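Local coordinates for protein esterase (Pelagibacterium halotolerans, PDB 5DWD) that probably hydrolyses carboxylic ester bonds, as a serine hydrolase of the alpha/beta hydrolase superfamily, at residues H48-D53 / F138-M143; I160-L165 / L183-D188; D188-V193 / S220-A225; G197-L202 / A212-S217. All coordinates share one frame; numbering follows the deposited sequence. Where two conformers were deposited one is given.

Contact 1: residues H48-D53 / F138-M143; sequences HGYGSD and FSQGAM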
loop_
_atom_site.group_PDB
_atom_site.type_symbol
_atom_site.label_atom_id
_atom_site.label_comp_id
_atom_site.label_asym_id
_atom_site.label_seq_id
_atom_site.Cartn_x
_atom_site.Cartn_y
_atom_site.Cartn_z
ATOM N N HIS B 48 1.212 22.856 7.132
ATOM C CA HIS B 48 1.851 24.112 6.592
ATOM C C HIS B 48 3.375 24.090 6.537
ATOM O O HIS B 48 4.049 23.231 7.151
ATOM C CB HIS B 48 1.340 25.330 7.344
ATOM C CG HIS B 48 1.802 25.399 8.756
ATOM N ND1 HIS B 48 3.101 25.742 9.079
ATOM C CD2 HIS B 48 1.186 25.111 9.935
ATOM C CE1 HIS B 48 3.250 25.751 10.394
ATOM N NE2 HIS B 48 2.125 25.309 10.934
ATOM N N GLY B 49 3.924 25.064 5.798
ATOM C CA GLY B 49 5.359 25.212 5.681
ATOM C C GLY B 49 5.967 26.063 6.768
ATOM O O GLY B 49 5.291 26.645 7.629
ATOM N N TYR B 50 7.296 26.200 6.700
ATOM C CA TYR B 50 8.029 26.975 7.658
ATOM C C TYR B 50 7.646 28.427 7.593
ATOM O O TYR B 50 7.612 29.026 6.523
ATOM C CB TYR B 50 9.531 26.854 7.345
ATOM C CG TYR B 50 10.465 27.624 8.240
ATOM C CD1 TYR B 50 10.956 27.016 9.472
ATOM C CD2 TYR B 50 10.902 28.865 7.932
ATOM C CE1 TYR B 50 11.831 27.728 10.301
ATOM C CE2 TYR B 50 11.832 29.570 8.779
ATOM C CZ TYR B 50 12.248 29.001 9.950
ATOM O OH TYR B 50 13.151 29.698 10.783
ATOM N N GLY B 51 7.194 28.973 8.722
ATOM C CA GLY B 51 6.777 30.331 8.855
ATOM C C GLY B 51 5.333 30.631 8.498
ATOM O O GLY B 51 4.935 31.795 8.594
ATOM N N SER B 52 4.578 29.552 8.230
ATOM C CA SER B 52 3.156 29.634 7.888
ATOM C C SER B 52 2.354 29.184 9.084
ATOM O O SER B 52 2.872 29.237 10.199
ATOM C CB SER B 52 2.938 28.852 6.605
ATOM O OG SER B 52 1.595 28.812 6.196
ATOM N N ASP B 53 1.102 28.809 8.847
ATOM C CA ASP B 53 0.213 28.409 9.918
ATOM C C ASP B 53 -0.962 27.643 9.345
ATOM O O ASP B 53 -1.131 27.549 8.135
ATOM C CB ASP B 53 -0.247 29.596 10.768
ATOM C CG ASP B 53 -1.149 30.549 10.100
ATOM O OD1 ASP B 53 -1.649 30.423 8.998
ATOM O OD2 ASP B 53 -1.368 31.656 10.692
ATOM N N PHE B 138 2.815 21.067 2.561
ATOM C CA PHE B 138 3.569 21.966 1.711
ATOM C C PHE B 138 4.912 22.274 2.342
ATOM O O PHE B 138 4.978 22.624 3.530
ATOM C CB PHE B 138 2.820 23.292 1.495
ATOM C CG PHE B 138 3.594 24.315 0.694
ATOM C CD1 PHE B 138 3.841 24.127 -0.634
ATOM C CD2 PHE B 138 4.067 25.468 1.267
ATOM C CE1 PHE B 138 4.583 25.044 -1.371
ATOM C CE2 PHE B 138 4.772 26.417 0.527
ATOM C CZ PHE B 138 5.068 26.181 -0.793
ATOM N N SER B 139 5.974 22.134 1.527
ATOM C CA SER B 139 7.341 22.534 1.932
ATOM C C SER B 139 7.784 21.747 3.179
ATOM O O SER B 139 7.783 20.512 3.143
ATOM C CB SER B 139 7.362 24.035 2.065
ATOM O OG SER B 139 8.758 24.477 2.070
ATOM N N GLN B 140 8.096 22.446 4.276
ATOM C CA GLN B 140 8.467 21.716 5.504
ATOM C C GLN B 140 7.333 20.748 5.943
ATOM O O GLN B 140 7.577 19.667 6.413
ATOM C CB GLN B 140 8.753 22.719 6.665
ATOM C CG GLN B 140 9.380 21.981 7.858
ATOM C CD GLN B 140 9.810 22.970 8.969
ATOM O OE1 GLN B 140 8.966 23.569 9.615
ATOM N NE2 GLN B 140 11.080 23.277 9.018
ATOM N N GLY B 141 6.061 21.149 5.699
ATOM C CA GLY B 141 4.963 20.253 5.986
ATOM C C GLY B 141 4.924 19.043 5.130
ATOM O O GLY B 141 4.431 17.995 5.545
ATOM N N ALA B 142 5.353 19.180 3.856
ATOM C CA ALA B 142 5.470 18.045 2.973
ATOM C C ALA B 142 6.545 17.080 3.442
ATOM O O ALA B 142 6.411 15.859 3.365
ATOM C CB ALA B 142 5.723 18.530 1.530
ATOM N N MET B 143 7.638 17.626 3.943
ATOM C CA MET B 143 8.751 16.825 4.463
ATOM C C MET B 143 8.214 16.015 5.650
ATOM O O MET B 143 8.503 14.809 5.739
ATOM C CB MET B 143 9.889 17.722 4.854
ATOM C CG MET B 143 10.589 18.386 3.682
ATOM S SD MET B 143 11.820 19.574 4.279
ATOM C CE MET B 143 11.852 20.700 2.905
HETATM O O HOH W 1 8.916 25.424 4.550
#

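Contact 2: residues I160-L165 / L183-D188; sequences IAFSGL and LLIHGD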
loop_
_atom_site.group_PDB
_atom_site.type_symbol
_atom_site.label_atom_id
_atom_site.label_comp_id
_atom_site.label_asym_id
_atom_site.label_seq_id
_atom_site.Cartn_x
_atom_site.Cartn_y
_atom_site.Cartn_z
ATOM N N ILE B 160 -0.003 13.386 -0.016
ATOM C CA ILE B 160 0.227 14.388 -1.037
ATOM C C ILE B 160 1.307 15.356 -0.515
ATOM O O ILE B 160 1.101 16.007 0.509
ATOM C CB ILE B 160 -1.001 15.162 -1.505
ATOM C CG1 ILE B 160 -2.052 14.180 -1.956
ATOM C CG2 ILE B 160 -0.540 16.098 -2.648
ATOM C CD1 ILE B 160 -3.342 14.814 -2.412
ATOM N N ALA B 161 2.456 15.374 -1.193
ATOM C CA ALA B 161 3.586 16.218 -0.804
ATOM C C ALA B 161 3.845 17.267 -1.844
ATOM O O ALA B 161 4.372 16.939 -2.899
ATOM C CB ALA B 161 4.811 15.356 -0.585
ATOM N N PHE B 162 3.509 18.495 -1.522
ATOM C CA PHE B 162 3.791 19.636 -2.389
ATOM C C PHE B 162 5.140 20.276 -2.012
ATOM O O PHE B 162 5.346 20.739 -0.888
ATOM C CB PHE B 162 2.790 20.748 -2.239
ATOM C CG PHE B 162 1.382 20.401 -2.693
ATOM C CD1 PHE B 162 1.015 20.636 -3.993
ATOM C CD2 PHE B 162 0.404 20.005 -1.793
ATOM C CE1 PHE B 162 -0.305 20.372 -4.414
ATOM C CE2 PHE B 162 -0.888 19.768 -2.199
ATOM C CZ PHE B 162 -1.269 19.988 -3.511
ATOM N N SER B 163 6.066 20.269 -2.939
ATOM C CA SER B 163 7.335 21.020 -2.788
ATOM C C SER B 163 8.195 20.652 -1.584
ATOM O O SER B 163 8.746 21.511 -0.944
ATOM C CB SER B 163 7.086 22.531 -2.816
ATOM O OG SER B 163 6.191 22.864 -3.922
ATOM N N GLY B 164 8.322 19.337 -1.376
ATOM C CA GLY B 164 9.046 18.723 -0.325
ATOM C C GLY B 164 10.170 17.861 -0.838
ATOM O O GLY B 164 10.707 18.072 -1.918
ATOM N N LEU B 165 10.600 16.921 0.006
ATOM C CA LEU B 165 11.684 15.984 -0.277
ATOM C C LEU B 165 11.638 14.941 0.855
ATOM O O LEU B 165 10.917 15.108 1.797
ATOM C CB LEU B 165 13.037 16.706 -0.347
ATOM C CG LEU B 165 13.401 17.660 0.781
ATOM C CD1 LEU B 165 13.819 16.955 2.076
ATOM C CD2 LEU B 165 14.523 18.593 0.341
ATOM N N LEU B 183 1.636 11.021 -3.904
ATOM C CA LEU B 183 1.744 11.945 -5.017
ATOM C C LEU B 183 2.664 13.102 -4.646
ATOM O O LEU B 183 2.424 13.825 -3.642
ATOM C CB LEU B 183 0.381 12.529 -5.321
ATOM C CG LEU B 183 0.206 13.645 -6.343
ATOM C CD1 LEU B 183 0.862 13.275 -7.651
ATOM C CD2 LEU B 183 -1.217 14.100 -6.499
ATOM N N LEU B 184 3.731 13.295 -5.424
ATOM C CA LEU B 184 4.646 14.411 -5.275
ATOM C C LEU B 184 4.346 15.444 -6.325
ATOM O O LEU B 184 4.150 15.063 -7.492
ATOM C CB LEU B 184 6.087 13.941 -5.491
ATOM C CG LEU B 184 6.536 12.721 -4.647
ATOM C CD1 LEU B 184 7.856 12.153 -5.191
ATOM C CD2 LEU B 184 6.657 13.025 -3.167
ATOM N N ILE B 185 4.312 16.718 -5.910
ATOM C CA ILE B 185 4.029 17.813 -6.810
ATOM C C ILE B 185 5.027 18.875 -6.526
ATOM O O ILE B 185 5.193 19.273 -5.358
ATOM C CB ILE B 185 2.616 18.374 -6.528
ATOM C CG1 ILE B 185 1.591 17.285 -6.894
ATOM C CG2 ILE B 185 2.383 19.664 -7.335
ATOM C CD1 ILE B 185 0.221 17.627 -6.578
ATOM N N HIS B 186 5.701 19.417 -7.580
ATOM C CA HIS B 186 6.805 20.324 -7.315
ATOM C C HIS B 186 6.992 21.267 -8.504
ATOM O O HIS B 186 6.916 20.800 -9.593
ATOM C CB HIS B 186 8.085 19.467 -7.043
ATOM C CG HIS B 186 9.105 20.110 -6.161
ATOM N ND1 HIS B 186 9.632 19.443 -5.091
ATOM C CD2 HIS B 186 9.629 21.369 -6.093
ATOM C CE1 HIS B 186 10.493 20.201 -4.458
ATOM N NE2 HIS B 186 10.494 21.390 -5.013
ATOM N N GLY B 187 7.270 22.528 -8.245
ATOM C CA GLY B 187 7.567 23.525 -9.313
ATOM C C GLY B 187 8.985 23.497 -9.776
ATOM O O GLY B 187 9.914 23.377 -8.998
ATOM N N ASP B 188 9.178 23.552 -11.101
ATOM C CA ASP B 188 10.574 23.458 -11.552
ATOM C C ASP B 188 11.410 24.672 -11.441
ATOM O O ASP B 188 12.605 24.515 -11.510
ATOM C CB ASP B 188 10.724 22.927 -12.961
ATOM C CG ASP B 188 9.996 23.682 -13.938
ATOM O OD1 ASP B 188 9.509 24.782 -13.675
ATOM O OD2 ASP B 188 9.963 23.136 -15.081
HETATM O O HOH W 2 7.559 24.068 -5.820
#

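Contact 3: residues D188-V193 / S220-A225; sequences DLDDVV and SGHTIA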
loop_
_atom_site.group_PDB
_atom_site.type_symbol
_atom_site.label_atom_id
_atom_site.label_comp_id
_atom_site.label_asym_id
_atom_site.label_seq_id
_atom_site.Cartn_x
_atom_site.Cartn_y
_atom_site.Cartn_z
ATOM N N ASP B 188 9.178 23.552 -11.101
ATOM C CA ASP B 188 10.574 23.458 -11.552
ATOM C C ASP B 188 11.410 24.672 -11.441
ATOM O O ASP B 188 12.605 24.515 -11.510
ATOM C CB ASP B 188 10.724 22.927 -12.961
ATOM C CG ASP B 188 9.996 23.682 -13.938
ATOM O OD1 ASP B 188 9.509 24.782 -13.675
ATOM O OD2 ASP B 188 9.963 23.136 -15.081
ATOM N N LEU B 189 10.817 25.823 -11.200
ATOM C CA LEU B 189 11.545 27.046 -10.920
ATOM C C LEU B 189 11.757 27.318 -9.424
ATOM O O LEU B 189 12.167 28.384 -9.048
ATOM C CB LEU B 189 10.799 28.218 -11.564
ATOM C CG LEU B 189 10.560 28.185 -13.087
ATOM C CD1 LEU B 189 9.867 29.500 -13.453
ATOM C CD2 LEU B 189 11.875 27.992 -13.800
ATOM N N ASP B 190 11.534 26.311 -8.585
ATOM C CA ASP B 190 11.654 26.530 -7.160
ATOM C C ASP B 190 13.079 26.666 -6.722
ATOM O O ASP B 190 13.836 25.732 -6.924
ATOM C CB ASP B 190 11.029 25.291 -6.503
ATOM C CG ASP B 190 10.778 25.456 -5.013
ATOM O OD1 ASP B 190 11.492 26.184 -4.322
ATOM O OD2 ASP B 190 9.826 24.775 -4.538
ATOM N N ASP B 191 13.452 27.803 -6.139
ATOM C CA ASP B 191 14.801 28.001 -5.639
ATOM C C ASP B 191 14.886 27.923 -4.142
ATOM O O ASP B 191 15.927 28.133 -3.558
ATOM C CB ASP B 191 15.316 29.377 -6.081
ATOM C CG ASP B 191 15.899 29.349 -7.450
ATOM O OD1 ASP B 191 16.519 28.323 -7.859
ATOM O OD2 ASP B 191 15.777 30.411 -8.108
ATOM N N VAL B 192 13.775 27.595 -3.488
ATOM C CA VAL B 192 13.737 27.496 -2.066
ATOM C C VAL B 192 13.964 26.055 -1.637
ATOM O O VAL B 192 14.846 25.778 -0.831
ATOM C CB VAL B 192 12.366 28.001 -1.531
ATOM C CG1 VAL B 192 12.292 27.885 -0.031
ATOM C CG2 VAL B 192 12.194 29.481 -1.968
ATOM N N VAL B 193 13.161 25.144 -2.174
ATOM C CA VAL B 193 13.397 23.713 -2.109
ATOM C C VAL B 193 13.467 23.301 -3.555
ATOM O O VAL B 193 12.476 23.159 -4.256
ATOM C CB VAL B 193 12.243 22.954 -1.461
ATOM C CG1 VAL B 193 12.524 21.462 -1.519
ATOM C CG2 VAL B 193 12.047 23.432 -0.036
ATOM N N SER B 220 6.757 27.257 -12.407
ATOM C CA SER B 220 6.303 27.725 -11.144
ATOM C C SER B 220 7.395 27.517 -10.045
ATOM O O SER B 220 8.171 26.572 -10.152
ATOM C CB SER B 220 5.022 26.939 -10.821
ATOM O OG SER B 220 4.558 27.194 -9.498
ATOM N N GLY B 221 7.389 28.401 -9.021
ATOM C CA GLY B 221 8.386 28.351 -7.963
ATOM C C GLY B 221 7.766 27.689 -6.724
ATOM O O GLY B 221 7.089 26.658 -6.816
ATOM N N HIS B 222 8.106 28.262 -5.575
ATOM C CA HIS B 222 7.823 27.668 -4.246
ATOM C C HIS B 222 6.411 28.072 -3.858
ATOM O O HIS B 222 6.166 28.960 -3.034
ATOM C CB HIS B 222 8.875 28.023 -3.205
ATOM C CG HIS B 222 8.874 27.144 -1.989
ATOM N ND1 HIS B 222 9.178 25.821 -2.070
ATOM C CD2 HIS B 222 8.588 27.389 -0.658
ATOM C CE1 HIS B 222 9.088 25.267 -0.864
ATOM N NE2 HIS B 222 8.761 26.202 -0.003
ATOM N N THR B 223 5.495 27.380 -4.466
ATOM C CA THR B 223 4.040 27.574 -4.266
ATOM C C THR B 223 3.279 26.362 -4.785
ATOM O O THR B 223 3.903 25.407 -5.243
ATOM C CB THR B 223 3.591 28.850 -4.968
ATOM O OG1 THR B 223 2.282 29.175 -4.576
ATOM C CG2 THR B 223 3.697 28.695 -6.471
ATOM N N ILE B 224 1.957 26.390 -4.697
ATOM C CA ILE B 224 1.100 25.421 -5.367
ATOM C C ILE B 224 0.488 26.113 -6.604
ATOM O O ILE B 224 -0.275 27.114 -6.421
ATOM C CB ILE B 224 -0.008 24.912 -4.417
ATOM C CG1 ILE B 224 0.613 24.284 -3.172
ATOM C CG2 ILE B 224 -0.914 23.959 -5.147
ATOM C CD1 ILE B 224 -0.337 23.661 -2.168
ATOM N N ALA B 225 0.935 25.665 -7.759
ATOM C CA ALA B 225 0.534 26.199 -9.096
ATOM C C ALA B 225 -0.880 25.660 -9.347
ATOM O O ALA B 225 -1.282 24.615 -8.827
ATOM C CB ALA B 225 1.478 25.783 -10.181
HETATM O O HOH W 2 7.559 24.068 -5.820
#

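Contact 4: residues G197-L202 / A212-S217; sequences GSETAL and ARLHIS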
loop_
_atom_site.group_PDB
_atom_site.type_symbol
_atom_site.label_atom_id
_atom_site.label_comp_id
_atom_site.label_asym_id
_atom_site.label_seq_id
_atom_site.Cartn_x
_atom_site.Cartn_y
_atom_site.Cartn_z
ATOM N N GLY B 197 14.575 17.680 -5.163
ATOM C CA GLY B 197 14.012 17.032 -3.964
ATOM C C GLY B 197 12.984 16.015 -4.352
ATOM O O GLY B 197 12.971 14.905 -3.842
ATOM N N SER B 198 12.018 16.415 -5.156
ATOM C CA SER B 198 10.932 15.443 -5.508
ATOM C C SER B 198 11.382 14.511 -6.629
ATOM O O SER B 198 10.950 13.368 -6.673
ATOM C CB SER B 198 9.640 16.159 -5.941
ATOM O OG SER B 198 9.026 16.775 -4.810
ATOM N N GLU B 199 12.252 14.976 -7.535
ATOM C CA GLU B 199 12.743 14.084 -8.584
ATOM C C GLU B 199 13.546 12.915 -8.062
ATOM O O GLU B 199 13.413 11.811 -8.626
ATOM C CB GLU B 199 13.597 14.857 -9.618
ATOM C CG GLU B 199 12.795 15.908 -10.373
ATOM C CD GLU B 199 13.695 16.853 -11.172
ATOM O OE1 GLU B 199 14.734 17.235 -10.643
ATOM O OE2 GLU B 199 13.314 17.213 -12.294
ATOM N N THR B 200 14.348 13.099 -7.045
ATOM C CA THR B 200 15.112 11.994 -6.435
ATOM C C THR B 200 14.230 11.159 -5.515
ATOM O O THR B 200 14.456 9.948 -5.338
ATOM C CB THR B 200 16.336 12.455 -5.693
ATOM O OG1 THR B 200 16.041 13.343 -4.629
ATOM C CG2 THR B 200 17.276 13.151 -6.658
ATOM N N ALA B 201 13.212 11.822 -4.943
ATOM C CA ALA B 201 12.241 11.118 -4.072
ATOM C C ALA B 201 11.518 10.006 -4.789
ATOM O O ALA B 201 11.281 8.947 -4.179
ATOM C CB ALA B 201 11.225 12.063 -3.437
ATOM N N LEU B 202 11.088 10.279 -6.025
ATOM C CA LEU B 202 10.201 9.408 -6.762
ATOM C C LEU B 202 10.813 7.998 -6.900
ATOM O O LEU B 202 10.237 6.978 -6.484
ATOM C CB LEU B 202 9.855 10.012 -8.133
ATOM C CG LEU B 202 9.124 9.068 -9.084
ATOM C CD1 LEU B 202 7.722 8.835 -8.540
ATOM C CD2 LEU B 202 9.077 9.610 -10.480
ATOM N N ALA B 212 4.113 5.459 -6.139
ATOM C CA ALA B 212 4.396 6.890 -6.075
ATOM C C ALA B 212 4.302 7.505 -7.437
ATOM O O ALA B 212 4.670 6.862 -8.408
ATOM C CB ALA B 212 5.833 7.093 -5.591
ATOM N N ARG B 213 3.883 8.759 -7.506
ATOM C CA ARG B 213 3.802 9.499 -8.753
ATOM C C ARG B 213 4.383 10.872 -8.535
ATOM O O ARG B 213 4.271 11.419 -7.437
ATOM C CB ARG B 213 2.371 9.779 -9.090
ATOM C CG ARG B 213 1.517 8.581 -9.211
ATOM C CD ARG B 213 0.112 9.132 -9.187
ATOM N NE ARG B 213 -0.768 8.017 -9.043
ATOM C CZ ARG B 213 -2.024 8.028 -9.410
ATOM N NH1 ARG B 213 -2.571 9.096 -9.996
ATOM N NH2 ARG B 213 -2.706 6.907 -9.253
ATOM N N LEU B 214 4.751 11.514 -9.647
ATOM C CA LEU B 214 5.329 12.860 -9.605
ATOM C C LEU B 214 4.753 13.726 -10.702
ATOM O O LEU B 214 4.672 13.283 -11.863
ATOM C CB LEU B 214 6.872 12.802 -9.765
ATOM C CG LEU B 214 7.682 14.084 -10.056
ATOM C CD1 LEU B 214 7.647 15.021 -8.882
ATOM C CD2 LEU B 214 9.130 13.724 -10.344
ATOM N N HIS B 215 4.360 14.952 -10.342
ATOM C CA HIS B 215 3.895 15.928 -11.232
ATOM C C HIS B 215 4.732 17.167 -11.055
ATOM O O HIS B 215 4.755 17.761 -9.981
ATOM C CB HIS B 215 2.432 16.241 -11.016
ATOM C CG HIS B 215 1.937 17.348 -11.852
ATOM N ND1 HIS B 215 1.522 17.141 -13.151
ATOM C CD2 HIS B 215 1.874 18.677 -11.640
ATOM C CE1 HIS B 215 1.191 18.303 -13.689
ATOM N NE2 HIS B 215 1.375 19.250 -12.792
ATOM N N ILE B 216 5.455 17.575 -12.125
ATOM C CA ILE B 216 6.171 18.853 -12.107
ATOM C C ILE B 216 5.317 19.969 -12.672
ATOM O O ILE B 216 4.745 19.841 -13.786
ATOM C CB ILE B 216 7.476 18.720 -12.938
ATOM C CG1 ILE B 216 8.344 17.593 -12.441
ATOM C CG2 ILE B 216 8.237 20.041 -12.969
ATOM C CD1 ILE B 216 8.921 17.728 -11.102
ATOM N N SER B 217 5.237 21.074 -11.931
ATOM C CA SER B 217 4.510 22.275 -12.328
ATOM C C SER B 217 5.542 23.107 -13.025
ATOM O O SER B 217 6.317 23.779 -12.410
ATOM C CB SER B 217 3.908 23.002 -11.124
ATOM O OG SER B 217 2.875 22.242 -10.504
#

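Contact 1: residues H48-D53 / F138-M143
Tyr50 and Gln140 both carry CG opposite their own backbone N (chi1 179° and -170°), and the glutamine chain stays extended beyond CG, which brings its carboxamide to the tyrosine ring. The two flat groups stand almost perpendicular, with planes 88° apart. Gln140 OE1 lies in the plane of the ring at its edge, while NE2 is 3.8 Å from Tyr50 CD1. The amide is oriented from outside the pair: OE1 accepts a hydrogen bond from Trp91 N, and NE2 makes a weak one to Phe92 O.

The backbones also meet closely, Gly49 CA lying 3.4 Å from Phe138 O. A side chain at Gly49 would press tightly on Ser139 CB, and one at Gly141 would collide with His48 O. The loop keeps its shape through Gly49 O, reached from opposite faces of its carbonyl plane by His48 ND1 (2.8 Å) and by Ser52 N (3.1 Å); the latter bond closes a type II turn. No direct hydrogen bond joins the two segments, but water 1 bridges them, accepting from Tyr50 N at 2.8 Å and bonding to Ser139 OG at 2.7 Å. That hydroxyl is also hydrogen-bonded to His222 NE2.

Ser139, at positive phi between a strand and a helix and framed by Gly137 and Gly141, fits the nucleophile elbow of alpha/beta hydrolases. The water beside Tyr50 N is consistent with an oxyanion hole, formed in this fold by backbone N-H groups of the loop after an early strand and of the residue following the nucleophile.

Contact 2: residues I160-L165 / L183-D188
Ile185 is the main bump of this interface, and the ring of Phe162 lies alongside it, both side chains pointing the same way from neighbouring parallel strands. Its CD1 comes within 3.5 Å of Phe162 CE1, and its CG2 and CB back onto the next ring carbon, CD1, so one side of the isoleucine is fitted along the phenylalanine. The same Ile185 CD1 faces Ile160 CG2 at 4.3 Å, and Ile160 CG2 also meets Leu183 CD2 at 4.4 Å, a looser fit. On the other surface of the sheet Ala161 offers only a methyl, and the shallow hollow beside it takes Leu184 CD2, 3.9 Å from Ala161 CB.

Three backbone bonds set the spacing: Ala161 N to Leu183 O (2.9 Å), Ile185 N to Ala161 O (3.0 Å) and Ser163 N to Ile185 O (2.8 Å). Strand 158-162 ends at Phe162, and Ser163 takes a positive phi. The change of direction lays Ser163 CA over the centre of the His186 ring, a CH-pi contact 3.6 Å from the centroid, and Gly164 O comes to the ring edge, in its plane. Both ring nitrogens are engaged further out, ND1 with Ser198 OG and NE2 with Val193 O. Beyond the last direct bond, water 2 accepts from Ser163 OG and Gly187 N.

The strands belong to the beta-alpha-beta unit 158-162, 169-175, 182-187. Helix 226-239 packs on the side of Ile160, Phe162 and Leu183; Ala142 of helix 140-149 and Ser198 of helix 196-207 meet the opposite side, at Ala161 and Leu184.

Contact 3: residues D188-V193 / S220-A225
His222 and Asp190 are joined by a hydrogen bond from ND1 to OD2, 2.8 Å long and nearly straight at 169°. The oxygen is met on its syn side and lies in the plane of the imidazole ring, although carboxylate and ring planes are turned 62° apart. Val192 covers one ring face, its CB 3.6 Å from His222 CG, while Val193 CG2 approaches CE1 obliquely at 3.6 Å.

A second shell fixes the carboxylate's rotation through both oxygens. Asp190 OD1 accepts from Val192 N (2.8 Å), forming an Asx turn, and from Val193 N (2.9 Å), whereas OD2 takes a further bond from water 2, which also donates to Gly221 O. Farther along, Leu189 N bonds to Ser220 O at 2.9 Å and ties the two loops together before the acid and the imidazole; Asp188 OD1 reaches Gly219 N. With an alanine in place of Asp190, His222 ND1 would probably be left without its acceptor and the ring freer to turn, and the amides of Val192 and Val193 would lose theirs.

On its far side His222 uses NE2 to bond Ser139 OG, and its ring also meets that of Phe138. A hydroxyl, an imidazole and a carboxylate are thus linked in succession by hydrogen bonds, consistent with the charge-relay triad of serine esterases, in which the acid is thought to orient the histidine.

Contact 4: residues G197-L202 / A212-S217
Leu214 and Leu202 account for most of the buried surface here, each contributing about 80 Å². Their side chains meet at a slant, Leu202 CD2 lying 3.9 Å from Leu214 CB. The other methyl of Leu202, CD1, rests against the backbone of the strand at Ala212 O (3.6 Å) and against Ala212 CB (3.9 Å), so one methyl of the fork meets Ala212 and the other Leu214, both of which point toward the helix. Leu214 answers in kind: with CG anti to the backbone N (chi1 167°) it reaches the helix, where CD1 touches Ser198 CB at 3.7 Å and CD2 lies 4.0 Å from Glu199 CA. Replacing Leu202 with an alanine would probably open a gap over Ala212 and strip Leu214 of packing on that flank. No hydrogen bond crosses the interface.

Helix and strand run nearly antiparallel, their segment axes 156° apart and 8.7 Å at closest approach. They are the second and third elements of the beta-alpha-beta unit 182-187, 196-207, 212-217. Strand 212-217 is the edge of the sheet; helix 196-207 covers one side of it, and helix 226-239 meets Arg213 and His215 on the other.

How the contacts relate
Contacts 1 and 2 are buried, contact 3 is partly so, and contact 4 lies at the surface on the edge strand. Contacts 2 and 4 both reach the main sheet, where strands 182-187 and 212-217 are neighbours, and His186 to Ser198 joins them. Contact 2 combines backbone bonding with apolar packing; contact 4 is helix-on-strand packing with no hydrogen bond across it. At the strand ends contact 1 sets a loop against the start of helix 140-149 and is bridged by water, whereas contact 3 joins two loops by direct side-chain and backbone bonds. These two meet at Ser139 and His222, the probable catalytic junction. Water 2 belongs to both contact 2 and contact 3.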